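Local coordinates for lytic polysaccharide monooxygenase (Neurospora crassa, PDB 4QI8), which probably cleaves cellulose oxidatively as a secreted, copper-dependent lytic polysaccharide monooxygenase of the AA9 family, at residues V179-P182 against G183-K186; V125-P128 against S129-S133; L193-I196 against N197-P201; P107-G110 against S111-W115. All coordinates share one frame; numbering follows the deposited sequence.

Interaction 1: residues V179-P182 against G183-K186; sequences VSFP and GAYK
A type VIb beta turn, S180 to G183 with a cis peptide bond before P182, opens the loop that follows strand 178-179 and swings F181 and Y185 together. The two rings form a T-shaped pair: the edge of F181 points into one face of Y185, with CE1 of F181 3.7 Å from CZ of Y185 and offset toward the rim of the tyrosine. The ring centroids are 5.1 Å apart and the planes stand at 80°. F181 is aimed there by its first torsion, which sets CG anti to the carbonyl carbon (chi1 -74°). A184 fills the corner of the turn, its CB 3.7 Å from CE1 of F181 and 3.6 Å from CG2 of V179. The backbone adds one weak bond, from A184 N to S180 O at 2.8 Å, bent to 129° at the hydrogen. G183 adopts a backbone conformation suited to glycine, since a side chain would collide with P182 O.

Partners beyond the turn fix both rings: F181 also meets Y79 and W99 edge-to-face and lies in a cation-pi contact with R139, while Y185 OH is hydrogen-bonded to E141 and Y79. With a leucine in place of Y185, the F181 edge would probably lose its flat aromatic face and E141 its hydroxyl partner. The Y185 side chain is about 11 Å from that of Y157, a copper ligand. Together, the C-H edge of F181 against the tyrosine face and the two hydrogen bonds of the tyrosine hydroxyl are likely to hold Y185 in one orientation.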
ATOM      1  N   VAL A 179      10.438   7.083   2.352  1.00  8.11           N
ATOM      2  CA  VAL A 179      10.793   6.148   3.401  1.00  8.15           C
ATOM      3  C   VAL A 179      11.153   4.790   2.806  1.00  6.40           C
ATOM      4  O   VAL A 179      10.951   4.534   1.621  1.00  6.99           O
ATOM      5  CB  VAL A 179       9.645   5.990   4.422  1.00  8.54           C
ATOM      6  CG1 VAL A 179       9.347   7.348   5.068  1.00 10.48           C
ATOM      7  CG2 VAL A 179       8.396   5.390   3.786  1.00  7.54           C
ATOM      8  N   SER A 180      11.689   3.925   3.657  0.90  6.45           N
ATOM      9  CA  SER A 180      12.043   2.574   3.251  0.53  6.45           C
ATOM     10  C   SER A 180      11.108   1.552   3.890  0.91  5.54           C
ATOM     11  O   SER A 180      10.521   1.792   4.951  0.85  5.36           O
ATOM     12  CB  SER A 180      13.490   2.269   3.639  0.53  8.36           C
ATOM     13  OG  SER A 180      13.652   2.245   5.044  0.53  8.50           O
ATOM     14  N   PHE A 181      10.992   0.406   3.229  1.00  6.33           N
ATOM     15  CA  PHE A 181      10.303  -0.756   3.788  1.00  6.23           C
ATOM     16  C   PHE A 181      11.216  -1.964   3.660  1.00  6.23           C
ATOM     17  O   PHE A 181      11.602  -2.303   2.555  1.00  7.54           O
ATOM     18  CB  PHE A 181       8.997  -1.044   3.053  1.00  6.43           C
ATOM     19  CG  PHE A 181       7.909  -0.064   3.373  1.00  6.49           C
ATOM     20  CD1 PHE A 181       7.282  -0.091   4.602  1.00  6.93           C
ATOM     21  CD2 PHE A 181       7.542   0.909   2.471  1.00  8.26           C
ATOM     22  CE1 PHE A 181       6.298   0.833   4.926  1.00  9.09           C
ATOM     23  CE2 PHE A 181       6.545   1.826   2.791  1.00  9.94           C
ATOM     24  CZ  PHE A 181       5.932   1.788   4.017  1.00  9.91           C
ATOM     25  N   PRO A 182      11.586  -2.607   4.773  1.00  6.17           N
ATOM     26  CA  PRO A 182      11.327  -2.195   6.155  1.00  6.82           C
ATOM     27  C   PRO A 182      12.085  -0.910   6.511  1.00  6.46           C
ATOM     28  O   PRO A 182      13.044  -0.540   5.829  1.00  7.54           O
ATOM     29  CB  PRO A 182      11.815  -3.391   6.974  1.00  7.27           C
ATOM     30  CG  PRO A 182      12.873  -4.012   6.126  1.00  8.80           C
ATOM     31  CD  PRO A 182      12.437  -3.814   4.710  1.00  7.72           C
ATOM     32  N   GLY A 183      11.632  -0.237   7.559  1.00  6.63           N
ATOM     33  CA  GLY A 183      12.267   0.961   8.079  1.00  7.13           C
ATOM     34  C   GLY A 183      11.267   2.017   8.507  1.00  7.60           C
ATOM     35  O   GLY A 183      11.444   2.672   9.529  1.00  9.57           O
ATOM     36  N   ALA A 184      10.210   2.181   7.725  1.00  6.97           N
ATOM     37  CA  ALA A 184       9.254   3.257   7.961  1.00  8.01           C
ATOM     38  C   ALA A 184       8.466   3.055   9.241  1.00  7.25           C
ATOM     39  O   ALA A 184       8.071   4.028   9.886  1.00  8.99           O
ATOM     40  CB  ALA A 184       8.288   3.369   6.789  1.00  9.30           C
ATOM     41  N   TYR A 185       8.197   1.795   9.570  1.00  6.01           N
ATOM     42  CA  TYR A 185       7.318   1.458  10.675  1.00  6.61           C
ATOM     43  C   TYR A 185       8.081   0.809  11.821  1.00  6.63           C
ATOM     44  O   TYR A 185       9.046   0.059  11.607  1.00  7.22           O
ATOM     45  CB  TYR A 185       6.222   0.491  10.223  1.00  6.23           C
ATOM     46  CG  TYR A 185       5.294   0.978   9.134  1.00  6.51           C
ATOM     47  CD1 TYR A 185       5.205   2.315   8.787  1.00  6.43           C
ATOM     48  CD2 TYR A 185       4.481   0.080   8.457  1.00  6.30           C
ATOM     49  CE1 TYR A 185       4.352   2.740   7.801  1.00  7.08           C
ATOM     50  CE2 TYR A 185       3.616   0.509   7.454  1.00  7.14           C
ATOM     51  CZ  TYR A 185       3.553   1.848   7.138  1.00  6.44           C
ATOM     52  OH  TYR A 185       2.721   2.317   6.149  1.00  7.21           O
ATOM     53  N   LYS A 186       7.601   1.092  13.025  1.00  6.58           N
ATOM     54  CA  LYS A 186       8.051   0.432  14.239  1.00  6.59           C
ATOM     55  C   LYS A 186       6.838  -0.164  14.932  1.00  5.74           C
ATOM     56  O   LYS A 186       5.732   0.366  14.835  1.00  6.52           O
ATOM     57  CB  LYS A 186       8.769   1.410  15.171  1.00  7.46           C
ATOM     58  CG  LYS A 186      10.108   1.902  14.607  1.00  9.60           C
ATOM     59  CD  LYS A 186      10.889   2.754  15.584  1.00 12.39           C
ATOM     60  CE  LYS A 186      10.358   4.169  15.652  1.00 14.51           C
ATOM     61  NZ  LYS A 186      10.641   4.919  14.395  1.00 15.25           N
TER

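Interaction 2: residues V125-P128 against S129-S133; sequences VKIP and SCIKS
P128 and I131 meet through apolar contacts at the two ends of a short turn. CB of the proline ring lies 4.0 Å from CG2 of I131, and the other branch of the isoleucine reaches the proline backbone, CG1 standing 3.6 Å from P128 O. The first torsion explains this division: CG1 is set between the backbone N and the carbonyl carbon (chi1 59°), which leaves CG2 anti to the carbonyl carbon and turned to the proline. I127, modelled in two conformers, makes at most a loose contact with I131 in one of them.

The two segments share no hydrogen bond. The backbone angles of S129 and C130 are those of a type I beta turn, but P128 O and I131 N are 4.0 Å apart and the usual closing bond is not made. In the beta-sandwich this turn is the link by which the chain leaves strand 122-126, at the rim of the three-stranded antiparallel sheet, and heads for strand 134-144 of the larger mixed sheet.

The backbone is hydrogen-bonded to other parts of the chain: I127 with T60, C130 with T171 and I131 with G169. The covalent contact is the disulfide from C130 to C214, the C-terminal residue, against which P128 also packs. I131 itself is buried, packing on L80, F100 and I165 of the mixed sheet and on F212 of a loop.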
ATOM      1  N   VAL A 125      -7.380   4.612  -6.627  1.00 12.42           N
ATOM      2  CA  VAL A 125      -6.081   5.142  -6.257  1.00 13.40           C
ATOM      3  C   VAL A 125      -5.760   6.272  -7.212  1.00 14.30           C
ATOM      4  O   VAL A 125      -5.577   6.052  -8.406  1.00 14.01           O
ATOM      5  CB  VAL A 125      -4.969   4.067  -6.346  1.00 12.93           C
ATOM      6  CG1 VAL A 125      -3.645   4.647  -5.923  1.00 14.37           C
ATOM      7  CG2 VAL A 125      -5.301   2.847  -5.496  1.00 12.96           C
ATOM      8  N   LYS A 126      -5.728   7.490  -6.689  1.00 13.11           N
ATOM      9  CA  LYS A 126      -5.428   8.647  -7.515  1.00 14.50           C
ATOM     10  C   LYS A 126      -3.920   8.848  -7.629  1.00 14.13           C
ATOM     11  O   LYS A 126      -3.223   9.068  -6.634  1.00 14.50           O
ATOM     12  CB  LYS A 126      -6.107   9.913  -6.981  1.00 19.28           C
ATOM     13  CG  LYS A 126      -5.921  11.160  -7.876  1.00 27.11           C
ATOM     14  CD  LYS A 126      -6.288  10.930  -9.366  1.00 30.99           C
ATOM     15  CE  LYS A 126      -7.663  11.479  -9.741  1.00 32.05           C
ATOM     16  NZ  LYS A 126      -8.052  11.115 -11.146  1.00 31.14           N
ATOM     17  N   ILE A 127      -3.423   8.753  -8.854  0.91 12.80           N
ATOM     18  CA  ILE A 127      -2.008   8.936  -9.137  0.91 13.05           C
ATOM     19  C   ILE A 127      -1.730  10.435  -9.302  0.91 13.91           C
ATOM     20  O   ILE A 127      -2.361  11.085 -10.133  0.91 14.18           O
ATOM     21  CB  ILE A 127      -1.621   8.202 -10.439  0.91 12.94           C
ATOM     22  CG1 ILE A 127      -1.979   6.707 -10.362  0.91 13.54           C
ATOM     23  CG2 ILE A 127      -0.144   8.387 -10.752  0.91 14.01           C
ATOM     24  CD1 ILE A 127      -1.243   5.906  -9.278  0.91 14.65           C
ATOM     25  N   PRO A 128      -0.799  10.998  -8.513  1.00 13.50           N
ATOM     26  CA  PRO A 128      -0.516  12.436  -8.628  1.00 14.09           C
ATOM     27  C   PRO A 128      -0.152  12.871 -10.045  1.00 14.07           C
ATOM     28  O   PRO A 128       0.547  12.157 -10.757  1.00 14.28           O
ATOM     29  CB  PRO A 128       0.680  12.628  -7.697  1.00 14.10           C
ATOM     30  CG  PRO A 128       0.519  11.551  -6.679  1.00 14.92           C
ATOM     31  CD  PRO A 128      -0.008  10.378  -7.431  1.00 13.38           C
ATOM     32  N   SER A 129      -0.630  14.046 -10.447  1.00 14.84           N
ATOM     33  CA  SER A 129      -0.405  14.540 -11.802  1.00 15.40           C
ATOM     34  C   SER A 129       1.028  14.987 -12.025  1.00 14.77           C
ATOM     35  O   SER A 129       1.521  14.991 -13.157  1.00 17.09           O
ATOM     36  CB  SER A 129      -1.338  15.722 -12.095  1.00 16.58           C
ATOM     37  OG  SER A 129      -1.053  16.833 -11.257  1.00 18.69           O
ATOM     38  N   CYS A 130       1.688  15.387 -10.946  1.00 14.23           N
ATOM     39  CA  CYS A 130       2.909  16.168 -11.064  1.00 14.89           C
ATOM     40  C   CYS A 130       4.194  15.352 -10.992  1.00 14.73           C
ATOM     41  O   CYS A 130       5.276  15.894 -11.222  1.00 16.15           O
ATOM     42  CB  CYS A 130       2.933  17.265  -9.993  1.00 16.14           C
ATOM     43  SG  CYS A 130       2.857  16.635  -8.282  1.00 19.75           S
ATOM     44  N   ILE A 131       4.093  14.065 -10.675  1.00 14.72           N
ATOM     45  CA  ILE A 131       5.293  13.264 -10.498  1.00 13.92           C
ATOM     46  C   ILE A 131       5.913  12.900 -11.849  1.00 13.56           C
ATOM     47  O   ILE A 131       5.256  12.950 -12.888  1.00 14.71           O
ATOM     48  CB  ILE A 131       5.025  12.003  -9.639  1.00 12.34           C
ATOM     49  CG1 ILE A 131       3.952  11.124 -10.287  1.00 12.22           C
ATOM     50  CG2 ILE A 131       4.615  12.410  -8.230  1.00 13.78           C
ATOM     51  CD1 ILE A 131       3.767   9.796  -9.591  1.00 13.41           C
ATOM     52  N   LYS A 132       7.192  12.550 -11.825  1.00 13.19           N
ATOM     53  CA  LYS A 132       7.943  12.286 -13.046  1.00 14.62           C
ATOM     54  C   LYS A 132       7.513  10.973 -13.698  1.00 12.59           C
ATOM     55  O   LYS A 132       7.369   9.962 -13.024  1.00 13.17           O
ATOM     56  CB  LYS A 132       9.438  12.228 -12.723  1.00 16.77           C
ATOM     57  CG  LYS A 132      10.357  12.637 -13.865  1.00 25.56           C
ATOM     58  CD  LYS A 132      11.823  12.470 -13.494  1.00 29.44           C
ATOM     59  CE  LYS A 132      12.632  12.039 -14.706  1.00 29.93           C
ATOM     60  NZ  LYS A 132      14.090  11.927 -14.430  1.00 32.83           N
ATOM     61  N   SER A 133       7.329  10.985 -15.011  1.00 13.10           N
ATOM     62  CA  SER A 133       7.024   9.762 -15.741  1.00 13.31           C
ATOM     63  C   SER A 133       8.129   8.746 -15.508  1.00 12.60           C
ATOM     64  O   SER A 133       9.281   9.101 -15.266  1.00 14.51           O
ATOM     65  CB  SER A 133       6.901  10.040 -17.234  1.00 16.63           C
ATOM     66  OG  SER A 133       8.122  10.530 -17.748  1.00 22.66           O
TER

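Interaction 3: residues L193-I196 against N197-P201; sequences LINI and NYPVP
N195 extends its amide forward along the chain to meet both N197 and Y198. Its CG lies opposite the backbone N (chi1 170°), a setting that carries the amide alongside the residues that follow. OD1 accepts the backbone N-H of N197 at 2.9 Å and 156°, the ring closure that defines an Asx turn; the donor comes from above the carbonyl plane of the side chain. ND2 gives a second bond, 2.9 Å to Y198 O. The receiving oxygen lies close to the amide plane of N195, whereas the donor stands well out of the Y198 carbonyl plane, 64° from it. Both ends of one amide are thus used, which fixes its rotation. The side chains of N195 and N197 run at about a right angle to each other.

After Y198 the chain bends through a cis peptide bond to P199. The backbone oxygen of N195 faces P201, whose CG comes within 3.4 Å of it, and shares a water with P199: the water donates to N195 O at 2.8 Å and to P199 O at 2.7 Å. I194 CD1 lies 4.3 Å from CG of P201. A valine in place of N195 would probably leave N197 N and Y198 O without these mates and the cis-proline bend freer to move.

The turn sits at the surface in the long loop after strand 178-179, where I196, buried, and V200 pack on L113 of strand 113-114.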
ATOM      1  N   LEU A 193       0.476   0.052  17.289  0.89  5.29           N
ATOM      2  CA  LEU A 193       0.216  -0.409  18.650  0.79  6.87           C
ATOM      3  C   LEU A 193      -0.900   0.465  19.192  0.88  5.99           C
ATOM      4  O   LEU A 193      -0.663   1.596  19.616  0.80  6.74           O
ATOM      5  CB  LEU A 193       1.468  -0.264  19.516  0.79  7.53           C
ATOM      6  CG  LEU A 193       1.361  -0.863  20.916  0.79  8.29           C
ATOM      7  CD1 LEU A 193       1.374  -2.375  20.809  0.79  8.95           C
ATOM      8  CD2 LEU A 193       2.474  -0.372  21.839  0.79 10.79           C
ATOM      9  N   ILE A 194      -2.119  -0.056  19.174  1.00  6.78           N
ATOM     10  CA  ILE A 194      -3.282   0.753  19.450  1.00  7.45           C
ATOM     11  C   ILE A 194      -4.455  -0.126  19.830  1.00  7.07           C
ATOM     12  O   ILE A 194      -4.683  -1.173  19.221  1.00  7.29           O
ATOM     13  CB  ILE A 194      -3.642   1.639  18.200  1.00  7.60           C
ATOM     14  CG1 ILE A 194      -4.874   2.506  18.476  1.00  8.52           C
ATOM     15  CG2 ILE A 194      -3.831   0.795  16.951  1.00  8.42           C
ATOM     16  CD1 ILE A 194      -5.156   3.515  17.373  1.00 10.90           C
ATOM     17  N   ASN A 195      -5.181   0.318  20.852  1.00  8.21           N
ATOM     18  CA  ASN A 195      -6.468  -0.263  21.194  1.00  9.20           C
ATOM     19  C   ASN A 195      -7.569   0.579  20.563  1.00  8.33           C
ATOM     20  O   ASN A 195      -7.850   1.690  21.031  1.00  9.66           O
ATOM     21  CB  ASN A 195      -6.633  -0.305  22.709  1.00 11.38           C
ATOM     22  CG  ASN A 195      -8.029  -0.678  23.126  1.00 13.53           C
ATOM     23  OD1 ASN A 195      -8.800  -1.260  22.354  1.00 12.35           O
ATOM     24  ND2 ASN A 195      -8.373  -0.334  24.364  1.00 16.93           N
ATOM     25  N   ILE A 196      -8.187   0.055  19.501  1.00  8.10           N
ATOM     26  CA  ILE A 196      -9.231   0.808  18.792  1.00  8.87           C
ATOM     27  C   ILE A 196     -10.597   0.571  19.392  1.00  9.09           C
ATOM     28  O   ILE A 196     -11.575   1.144  18.940  1.00 10.89           O
ATOM     29  CB  ILE A 196      -9.266   0.525  17.259  1.00  8.66           C
ATOM     30  CG1 ILE A 196      -9.634  -0.928  16.978  1.00  9.80           C
ATOM     31  CG2 ILE A 196      -7.942   0.900  16.623  1.00 10.20           C
ATOM     32  CD1 ILE A 196      -9.975  -1.189  15.530  1.00  9.41           C
ATOM     33  N   ASN A 197     -10.684  -0.254  20.411  1.00  9.55           N
ATOM     34  CA  ASN A 197     -11.964  -0.710  20.866  1.00 11.95           C
ATOM     35  C   ASN A 197     -12.432   0.235  21.984  1.00 12.97           C
ATOM     36  O   ASN A 197     -13.020   1.282  21.700  1.00 15.45           O
ATOM     37  CB  ASN A 197     -11.841  -2.196  21.209  1.00 11.63           C
ATOM     38  CG  ASN A 197     -11.422  -3.025  19.983  1.00 11.39           C
ATOM     39  OD1 ASN A 197     -10.387  -3.731  19.974  1.00 15.25           O
ATOM     40  ND2 ASN A 197     -12.207  -2.930  18.945  1.00 10.42           N
ATOM     41  N   TYR A 198     -12.160  -0.093  23.227  1.00 12.42           N
ATOM     42  CA  TYR A 198     -12.623   0.757  24.341  1.00 14.06           C
ATOM     43  C   TYR A 198     -11.517   0.955  25.362  1.00 13.49           C
ATOM     44  O   TYR A 198     -10.892   0.017  25.710  1.00 14.64           O
ATOM     45  CB  TYR A 198     -13.834   0.125  25.020  1.00 15.60           C
ATOM     46  CG  TYR A 198     -15.050   0.094  24.141  1.00 18.63           C
ATOM     47  CD1 TYR A 198     -15.886   1.191  24.040  1.00 20.60           C
ATOM     48  CD2 TYR A 198     -15.348  -1.025  23.387  1.00 20.22           C
ATOM     49  CE1 TYR A 198     -16.990   1.186  23.220  1.00 21.95           C
ATOM     50  CE2 TYR A 198     -16.450  -1.043  22.569  1.00 19.69           C
ATOM     51  CZ  TYR A 198     -17.272   0.070  22.481  1.00 21.20           C
ATOM     52  OH  TYR A 198     -18.368   0.028  21.647  1.00 25.24           O
ATOM     53  N   PRO A 199     -11.305   2.166  25.854  1.00 13.46           N
ATOM     54  CA  PRO A 199     -11.941   3.399  25.390  1.00 15.02           C
ATOM     55  C   PRO A 199     -11.604   3.635  23.935  1.00 14.17           C
ATOM     56  O   PRO A 199     -10.513   3.308  23.474  1.00 13.09           O
ATOM     57  CB  PRO A 199     -11.298   4.485  26.253  1.00 17.28           C
ATOM     58  CG  PRO A 199     -10.746   3.791  27.410  1.00 17.10           C
ATOM     59  CD  PRO A 199     -10.353   2.437  26.942  1.00 13.63           C
ATOM     60  N   VAL A 200     -12.565   4.168  23.205  1.00 14.02           N
ATOM     61  CA  VAL A 200     -12.373   4.395  21.795  1.00 13.86           C
ATOM     62  C   VAL A 200     -11.456   5.573  21.604  1.00 14.39           C
ATOM     63  O   VAL A 200     -11.607   6.589  22.275  1.00 16.41           O
ATOM     64  CB  VAL A 200     -13.692   4.667  21.094  1.00 15.98           C
ATOM     65  CG1 VAL A 200     -13.519   4.665  19.578  1.00 14.62           C
ATOM     66  CG2 VAL A 200     -14.649   3.614  21.475  1.00 23.22           C
ATOM     67  N   PRO A 201     -10.488   5.448  20.700  1.00 13.24           N
ATOM     68  CA  PRO A 201      -9.694   6.634  20.386  1.00 13.68           C
ATOM     69  C   PRO A 201     -10.547   7.736  19.780  1.00 13.14           C
ATOM     70  O   PRO A 201     -11.584   7.465  19.174  1.00 13.86           O
ATOM     71  CB  PRO A 201      -8.694   6.120  19.348  1.00 14.61           C
ATOM     72  CG  PRO A 201      -8.598   4.650  19.609  1.00 13.76           C
ATOM     73  CD  PRO A 201      -9.971   4.239  20.030  1.00 12.77           C
TER
HETATM   74  O   HOH W   1      -7.806   3.209  23.346  1.00 13.29           O

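Interaction 4: residues P107-G110 against S111-W115; sequences PTFG and SQLTW
The W115 indole is brought face-on to P107 by two torsions, a chi1 of -55° that puts CG anti to the carbonyl carbon and a chi2 of 88° that turns the broad face of the indole to the proline. CB of P107 lies 3.5 Å from the centroid of the six-membered ring and only 4° off its normal, a CH-pi contact, and CD of P107 adds a 3.6 Å approach to CZ3 of W115. The two side chains lie side by side. F109 and L113, cross-strand neighbours on one face, make a second such pair: they point the same way, with CD1 of the phenylalanine 3.3 Å from CD2 of the leucine, a tight fit. CB of P107 also packs against CB of L113, which extends the apolar row.

The frame is a beta hairpin whose strands 108-109 and 113-114 are joined by G110, S111 and Q112. T108 and T114 are its hydrogen-bonded pair, with T108 N to T114 O at 2.9 Å and T114 N to T108 O at 3.1 Å. F109 and L113 are the non-hydrogen-bonded pair and project to the other face from the threonines. At the loop, G110 N is hydrogen-bonded to Q112 O at 3.2 Å.

On the threonine side a water lies 2.7 Å from T108 OG1 and donates a longer bond to T114 O. Beyond the hairpin, W115 meets Y204 edge-to-face and touches P73 and E105; its side chain is about 14 Å from the copper ion.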
ATOM      1  N   PRO A 107     -10.286   7.088   9.891  1.00 10.18           N
ATOM      2  CA  PRO A 107     -11.607   6.605  10.286  1.00 11.22           C
ATOM      3  C   PRO A 107     -12.545   7.754  10.589  1.00 12.06           C
ATOM      4  O   PRO A 107     -12.106   8.890  10.767  1.00 13.62           O
ATOM      5  CB  PRO A 107     -11.316   5.847  11.577  1.00 10.31           C
ATOM      6  CG  PRO A 107     -10.164   6.597  12.185  1.00 10.86           C
ATOM      7  CD  PRO A 107      -9.334   7.067  11.016  1.00 10.70           C
ATOM      8  N   THR A 108     -13.829   7.440  10.641  1.00 13.01           N
ATOM      9  CA  THR A 108     -14.811   8.323  11.220  1.00 13.61           C
ATOM     10  C   THR A 108     -14.845   8.056  12.722  1.00 13.61           C
ATOM     11  O   THR A 108     -14.832   6.901  13.164  1.00 15.23           O
ATOM     12  CB  THR A 108     -16.179   8.066  10.584  1.00 14.87           C
ATOM     13  OG1 THR A 108     -16.115   8.345   9.182  0.75 15.33           O
ATOM     14  CG2 THR A 108     -17.263   8.901  11.239  1.00 17.26           C
ATOM     15  N   PHE A 109     -14.860   9.135  13.498  1.00 16.51           N
ATOM     16  CA  PHE A 109     -14.788   9.051  14.946  1.00 16.96           C
ATOM     17  C   PHE A 109     -16.165   9.166  15.551  1.00 19.41           C
ATOM     18  O   PHE A 109     -16.810  10.208  15.473  1.00 23.31           O
ATOM     19  CB  PHE A 109     -13.876  10.149  15.483  1.00 17.09           C
ATOM     20  CG  PHE A 109     -12.462  10.022  15.004  1.00 17.23           C
ATOM     21  CD1 PHE A 109     -11.596   9.116  15.598  1.00 16.03           C
ATOM     22  CD2 PHE A 109     -11.998  10.796  13.956  1.00 18.53           C
ATOM     23  CE1 PHE A 109     -10.297   8.979  15.140  1.00 16.81           C
ATOM     24  CE2 PHE A 109     -10.696  10.665  13.504  1.00 20.27           C
ATOM     25  CZ  PHE A 109      -9.849   9.758  14.102  1.00 18.24           C
ATOM     26  N   GLY A 110     -16.617   8.076  16.152  1.00 18.66           N
ATOM     27  CA  GLY A 110     -17.884   8.055  16.845  1.00 18.76           C
ATOM     28  C   GLY A 110     -17.772   7.152  18.052  1.00 17.69           C
ATOM     29  O   GLY A 110     -16.687   7.004  18.627  1.00 20.17           O
ATOM     30  N   SER A 111     -18.883   6.528  18.425  1.00 18.51           N
ATOM     31  CA  SER A 111     -18.897   5.600  19.548  1.00 19.56           C
ATOM     32  C   SER A 111     -17.900   4.478  19.312  1.00 17.35           C
ATOM     33  O   SER A 111     -17.346   3.940  20.253  1.00 18.11           O
ATOM     34  CB  SER A 111     -20.292   5.015  19.756  1.00 22.07           C
ATOM     35  OG  SER A 111     -20.750   4.357  18.591  1.00 26.08           O
ATOM     36  N   GLN A 112     -17.710   4.119  18.051  1.00 16.10           N
ATOM     37  CA  GLN A 112     -16.599   3.284  17.619  1.00 15.39           C
ATOM     38  C   GLN A 112     -15.959   3.967  16.431  1.00 14.60           C
ATOM     39  O   GLN A 112     -16.515   4.924  15.895  1.00 16.21           O
ATOM     40  CB  GLN A 112     -17.084   1.893  17.218  1.00 16.73           C
ATOM     41  CG  GLN A 112     -17.403   1.004  18.402  1.00 20.56           C
ATOM     42  CD  GLN A 112     -16.163   0.662  19.204  0.69 20.35           C
ATOM     43  OE1 GLN A 112     -15.858   1.313  20.196  0.55 23.44           O
ATOM     44  NE2 GLN A 112     -15.432  -0.355  18.766  0.68 17.32           N
ATOM     45  N   LEU A 113     -14.782   3.499  16.038  1.00 12.72           N
ATOM     46  CA  LEU A 113     -14.183   3.936  14.792  1.00 12.02           C
ATOM     47  C   LEU A 113     -14.847   3.166  13.660  1.00 12.01           C
ATOM     48  O   LEU A 113     -15.002   1.954  13.745  1.00 12.70           O
ATOM     49  CB  LEU A 113     -12.676   3.667  14.792  1.00 11.55           C
ATOM     50  CG  LEU A 113     -11.856   4.339  15.896  1.00 13.08           C
ATOM     51  CD1 LEU A 113     -10.389   4.063  15.656  1.00 12.15           C
ATOM     52  CD2 LEU A 113     -12.126   5.833  15.978  1.00 15.01           C
ATOM     53  N   THR A 114     -15.275   3.868  12.627  0.95 11.97           N
ATOM     54  CA  THR A 114     -15.764   3.195  11.427  0.77 10.83           C
ATOM     55  C   THR A 114     -14.862   3.544  10.257  0.96 11.46           C
ATOM     56  O   THR A 114     -14.344   4.663  10.144  1.00 13.27           O
ATOM     57  CB  THR A 114     -17.227   3.528  11.131  0.77 13.95           C
ATOM     58  OG1 THR A 114     -17.385   4.942  11.062  0.77 14.26           O
ATOM     59  CG2 THR A 114     -18.141   2.978  12.228  0.77 15.25           C
ATOM     60  N   TRP A 115     -14.651   2.555   9.412  1.00 10.02           N
ATOM     61  CA  TRP A 115     -13.681   2.637   8.337  1.00  9.25           C
ATOM     62  C   TRP A 115     -14.388   2.459   7.007  1.00  9.53           C
ATOM     63  O   TRP A 115     -15.089   1.467   6.798  1.00  9.66           O
ATOM     64  CB  TRP A 115     -12.623   1.549   8.523  1.00  8.36           C
ATOM     65  CG  TRP A 115     -11.951   1.592   9.878  1.00  8.08           C
ATOM     66  CD1 TRP A 115     -12.376   0.977  11.022  1.00  8.54           C
ATOM     67  CD2 TRP A 115     -10.732   2.278  10.222  1.00  7.92           C
ATOM     68  NE1 TRP A 115     -11.501   1.242  12.054  1.00  8.77           N
ATOM     69  CE2 TRP A 115     -10.489   2.040  11.589  1.00  8.38           C
ATOM     70  CE3 TRP A 115      -9.834   3.079   9.506  1.00  8.17           C
ATOM     71  CZ2 TRP A 115      -9.382   2.570  12.252  1.00  8.72           C
ATOM     72  CZ3 TRP A 115      -8.739   3.607  10.167  1.00  7.93           C
ATOM     73  CH2 TRP A 115      -8.509   3.333  11.523  1.00  8.81           C
TER
HETATM   74  O   HOH W   2     -15.110   6.492   7.543  1.00 14.77           O

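Overall arrangement
From the N terminus the contacts come in series, without nesting or crossing. Interaction 4 closes the hairpin of strands 108-109 and 113-114; interaction 2 turns the chain after strand 122-126 toward strand 134-144, linking the two sheets. Interaction 1 bends the chain just after strand 178-179, the last of the mixed sheet, and interaction 3 shapes the loop that follows. Close in sequence, interactions 1 and 3 do not touch, their nearest atoms being about 6 Å apart. Interactions 3 and 4, distant in sequence, meet where V200 and Y198 pack on Q112. Interaction 2 lies across the chain's centre from interaction 3, with centres 34 Å apart.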